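Local coordinates for protein delta-1-pyrroline-5-carboxylate dehydrogenase, mitochondrial (Mus musculus, PDB 4E3X) that oxidises L-glutamate gamma-semialdehyde, formed from proline or ornithine, to glutamate with NAD+, the second step of proline breakdown in mitochondria, at residues 139-147 with 240-251. Residues are numbered along the deposited sequence; the frame is centred on the assembly and turned at random.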
# COMPACT_ATOMS: atom_id res chain seq x y z
N ARG B 139 -18.42 -14.22 -26.23
CA ARG B 139 -19.21 -14.06 -25.00
C ARG B 139 -19.67 -12.63 -24.76
O ARG B 139 -20.30 -12.34 -23.74
CB ARG B 139 -18.43 -14.59 -23.78
CG ARG B 139 -17.97 -16.03 -23.91
CD ARG B 139 -19.15 -17.01 -23.91
NE ARG B 139 -19.43 -17.55 -22.58
CZ ARG B 139 -18.81 -18.60 -22.06
NH1 ARG B 139 -19.12 -19.02 -20.84
NH2 ARG B 139 -17.86 -19.23 -22.75
N ARG B 140 -19.36 -11.73 -25.69
CA ARG B 140 -19.69 -10.32 -25.50
C ARG B 140 -21.19 -10.11 -25.33
O ARG B 140 -21.63 -9.44 -24.40
CB ARG B 140 -19.18 -9.46 -26.67
CG ARG B 140 -18.98 -7.99 -26.28
CD ARG B 140 -18.83 -7.10 -27.51
NE ARG B 140 -18.26 -5.79 -27.21
CZ ARG B 140 -16.96 -5.51 -27.29
NH1 ARG B 140 -16.53 -4.28 -27.02
NH2 ARG B 140 -16.09 -6.46 -27.62
N ALA B 141 -21.98 -10.68 -26.23
CA ALA B 141 -23.41 -10.44 -26.21
C ALA B 141 -24.02 -10.97 -24.91
O ALA B 141 -24.89 -10.33 -24.31
CB ALA B 141 -24.09 -11.05 -27.44
N GLU B 142 -23.56 -12.14 -24.46
CA GLU B 142 -24.03 -12.72 -23.21
C GLU B 142 -23.80 -11.80 -22.01
O GLU B 142 -24.72 -11.54 -21.24
CB GLU B 142 -23.34 -14.06 -22.97
CG GLU B 142 -23.70 -14.68 -21.62
CD GLU B 142 -22.76 -15.80 -21.19
OE1 GLU B 142 -22.01 -16.32 -22.04
OE2 GLU B 142 -22.78 -16.15 -20.00
N VAL B 143 -22.56 -11.34 -21.83
CA VAL B 143 -22.28 -10.53 -20.64
C VAL B 143 -22.97 -9.16 -20.71
O VAL B 143 -23.40 -8.63 -19.69
CB VAL B 143 -20.76 -10.40 -20.32
CG1 VAL B 143 -20.17 -11.79 -20.07
CG2 VAL B 143 -20.01 -9.65 -21.40
N LEU B 144 -23.08 -8.61 -21.92
CA LEU B 144 -23.84 -7.38 -22.08
C LEU B 144 -25.30 -7.58 -21.69
O LEU B 144 -25.86 -6.80 -20.92
CB LEU B 144 -23.73 -6.86 -23.52
CG LEU B 144 -22.61 -5.86 -23.81
CD1 LEU B 144 -21.26 -6.32 -23.32
CD2 LEU B 144 -22.57 -5.58 -25.30
N ALA B 145 -25.92 -8.62 -22.24
CA ALA B 145 -27.34 -8.86 -22.03
C ALA B 145 -27.63 -9.11 -20.55
O ALA B 145 -28.64 -8.63 -20.02
CB ALA B 145 -27.82 -10.04 -22.87
N LYS B 146 -26.74 -9.85 -19.89
CA LYS B 146 -26.95 -10.17 -18.49
C LYS B 146 -26.81 -8.93 -17.61
O LYS B 146 -27.48 -8.81 -16.59
CB LYS B 146 -25.99 -11.28 -18.04
CG LYS B 146 -26.37 -12.62 -18.65
CD LYS B 146 -25.43 -13.76 -18.27
CE LYS B 146 -25.95 -15.07 -18.82
NZ LYS B 146 -25.05 -16.21 -18.52
N THR B 147 -25.94 -8.01 -18.01
CA THR B 147 -25.77 -6.76 -17.30
C THR B 147 -26.98 -5.83 -17.55
O THR B 147 -27.46 -5.15 -16.64
CB THR B 147 -24.44 -6.09 -17.71
OG1 THR B 147 -23.35 -6.97 -17.38
CG2 THR B 147 -24.23 -4.77 -16.99
N LEU B 240 -26.29 -12.41 -11.86
CA LEU B 240 -26.36 -13.05 -13.17
C LEU B 240 -25.10 -12.76 -14.01
O LEU B 240 -24.45 -13.68 -14.50
CB LEU B 240 -27.62 -12.57 -13.90
CG LEU B 240 -27.94 -13.23 -15.23
CD1 LEU B 240 -28.38 -14.68 -15.04
CD2 LEU B 240 -29.01 -12.42 -15.97
N ALA B 241 -24.75 -11.49 -14.15
CA ALA B 241 -23.55 -11.15 -14.91
C ALA B 241 -22.27 -11.57 -14.20
O ALA B 241 -21.30 -11.97 -14.85
CB ALA B 241 -23.51 -9.66 -15.23
N SER B 242 -22.25 -11.49 -12.87
CA SER B 242 -21.05 -11.86 -12.12
C SER B 242 -20.72 -13.34 -12.31
O SER B 242 -19.55 -13.70 -12.49
CB SER B 242 -21.20 -11.55 -10.64
OG SER B 242 -21.32 -10.15 -10.44
N TYR B 243 -21.74 -14.19 -12.25
CA TYR B 243 -21.51 -15.62 -12.46
C TYR B 243 -21.06 -15.90 -13.90
O TYR B 243 -20.25 -16.80 -14.13
CB TYR B 243 -22.76 -16.43 -12.12
CG TYR B 243 -22.53 -17.92 -12.07
CD1 TYR B 243 -23.30 -18.79 -12.84
CD2 TYR B 243 -21.56 -18.46 -11.24
CE1 TYR B 243 -23.10 -20.17 -12.78
CE2 TYR B 243 -21.35 -19.83 -11.18
CZ TYR B 243 -22.12 -20.67 -11.94
OH TYR B 243 -21.89 -22.03 -11.85
N ALA B 244 -21.58 -15.14 -14.85
CA ALA B 244 -21.14 -15.29 -16.24
C ALA B 244 -19.63 -15.04 -16.36
O ALA B 244 -18.91 -15.80 -17.02
CB ALA B 244 -21.92 -14.35 -17.16
N VAL B 245 -19.16 -13.98 -15.71
CA VAL B 245 -17.73 -13.69 -15.69
C VAL B 245 -16.93 -14.80 -14.99
O VAL B 245 -15.88 -15.22 -15.45
CB VAL B 245 -17.46 -12.33 -15.02
CG1 VAL B 245 -15.96 -12.10 -14.85
CG2 VAL B 245 -18.10 -11.21 -15.84
N TYR B 246 -17.45 -15.28 -13.86
CA TYR B 246 -16.80 -16.37 -13.14
C TYR B 246 -16.64 -17.59 -14.04
O TYR B 246 -15.55 -18.16 -14.14
CB TYR B 246 -17.57 -16.75 -11.87
CG TYR B 246 -16.89 -17.87 -11.13
CD1 TYR B 246 -15.73 -17.62 -10.39
CD2 TYR B 246 -17.37 -19.17 -11.18
CE1 TYR B 246 -15.07 -18.65 -9.74
CE2 TYR B 246 -16.71 -20.21 -10.53
CZ TYR B 246 -15.57 -19.93 -9.80
OH TYR B 246 -14.90 -20.95 -9.15
N ARG B 247 -17.71 -17.99 -14.72
CA ARG B 247 -17.66 -19.15 -15.60
C ARG B 247 -16.65 -18.96 -16.73
O ARG B 247 -15.92 -19.90 -17.08
CB ARG B 247 -19.04 -19.45 -16.19
N ILE B 248 -16.59 -17.76 -17.29
CA ILE B 248 -15.63 -17.47 -18.34
C ILE B 248 -14.20 -17.64 -17.82
O ILE B 248 -13.35 -18.23 -18.49
CB ILE B 248 -15.88 -16.07 -18.95
CG1 ILE B 248 -17.14 -16.12 -19.83
CG2 ILE B 248 -14.69 -15.63 -19.80
CD1 ILE B 248 -17.72 -14.76 -20.18
N LEU B 249 -13.93 -17.16 -16.61
CA LEU B 249 -12.59 -17.32 -16.03
C LEU B 249 -12.21 -18.79 -15.89
O LEU B 249 -11.09 -19.18 -16.20
CB LEU B 249 -12.49 -16.61 -14.68
CG LEU B 249 -12.35 -15.09 -14.74
CD1 LEU B 249 -12.51 -14.49 -13.36
CD2 LEU B 249 -11.01 -14.70 -15.35
N ARG B 250 -13.15 -19.60 -15.40
CA ARG B 250 -12.89 -21.03 -15.27
C ARG B 250 -12.64 -21.67 -16.63
O ARG B 250 -11.71 -22.47 -16.78
CB ARG B 250 -14.02 -21.73 -14.50
CG ARG B 250 -14.29 -21.14 -13.10
CD ARG B 250 -13.04 -21.14 -12.19
NE ARG B 250 -12.37 -22.43 -12.26
CZ ARG B 250 -12.76 -23.52 -11.59
NH1 ARG B 250 -13.79 -23.46 -10.75
NH2 ARG B 250 -12.11 -24.66 -11.76
N GLU B 251 -13.45 -21.32 -17.63
CA GLU B 251 -13.28 -21.88 -18.97
C GLU B 251 -11.97 -21.44 -19.61
O GLU B 251 -11.40 -22.17 -20.43
CB GLU B 251 -14.45 -21.49 -19.87
CG GLU B 251 -15.78 -22.11 -19.48
CD GLU B 251 -16.89 -21.69 -20.42
OE1 GLU B 251 -16.59 -21.41 -21.61
OE2 GLU B 251 -18.05 -21.63 -19.99
O HOH W 1 -20.53 -17.37 -18.98
O HOH W 2 -26.63 -9.09 -13.78
O HOH W 3 -24.75 -16.26 -15.70
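Arg139 lies along Ile248 and ends on Glu251. Its CB is 3.7 Å from Ile248 CD1, and CG continues past the same methyl. The chain then bends at chi2 (-68°) and chi3 (-94°), which lays the guanidinium over the isoleucine, with Ile248 CG1 against one face. Arg139 NE turns back to its own segment and makes a more bent salt-bridge hydrogen bond to Glu142 OE1 at 2.9 Å. The two end nitrogens grip the Glu251 carboxylate end-on: Arg139 NH2 to OE1 at 2.8 Å, almost perfectly straight, and NH1 to OE2. Both oxygens lie close to the guanidinium plane, but the nitrogens meet them from above the carboxylate plane. NH1 also donates to a water that bonds to Glu142 OE2 and Ala244 O.

The Glu142 carboxylate holds a second cation: Lys146 NZ reaches OE2 at 2.7 Å. The extended lysine chain crosses Leu240, and Lys146 CD packs on Ala244 CB at 3.7 Å. Another water links NZ to Leu240 O. Beside the charged groups, Val143 CG1 meets Ile248 CD1, and Leu135 of helix 121-136 touches both residues. At the far end Ala241 lets the backbones approach closely, its CA 5.0 Å from Lys146 CA.

The two segments run nearly antiparallel, their axes at 156°, and pack helix 140-151 on helix 239-251, which follows strand 230-233 of the Rossmann-type NAD-binding domain. With an alanine here instead of Arg139, Glu251 would probably lose its cationic mate and Glu142 one of its two. The contact thus pairs an apolar seam with a salt-bridge network of two acids and two bases, whose charges probably largely balance.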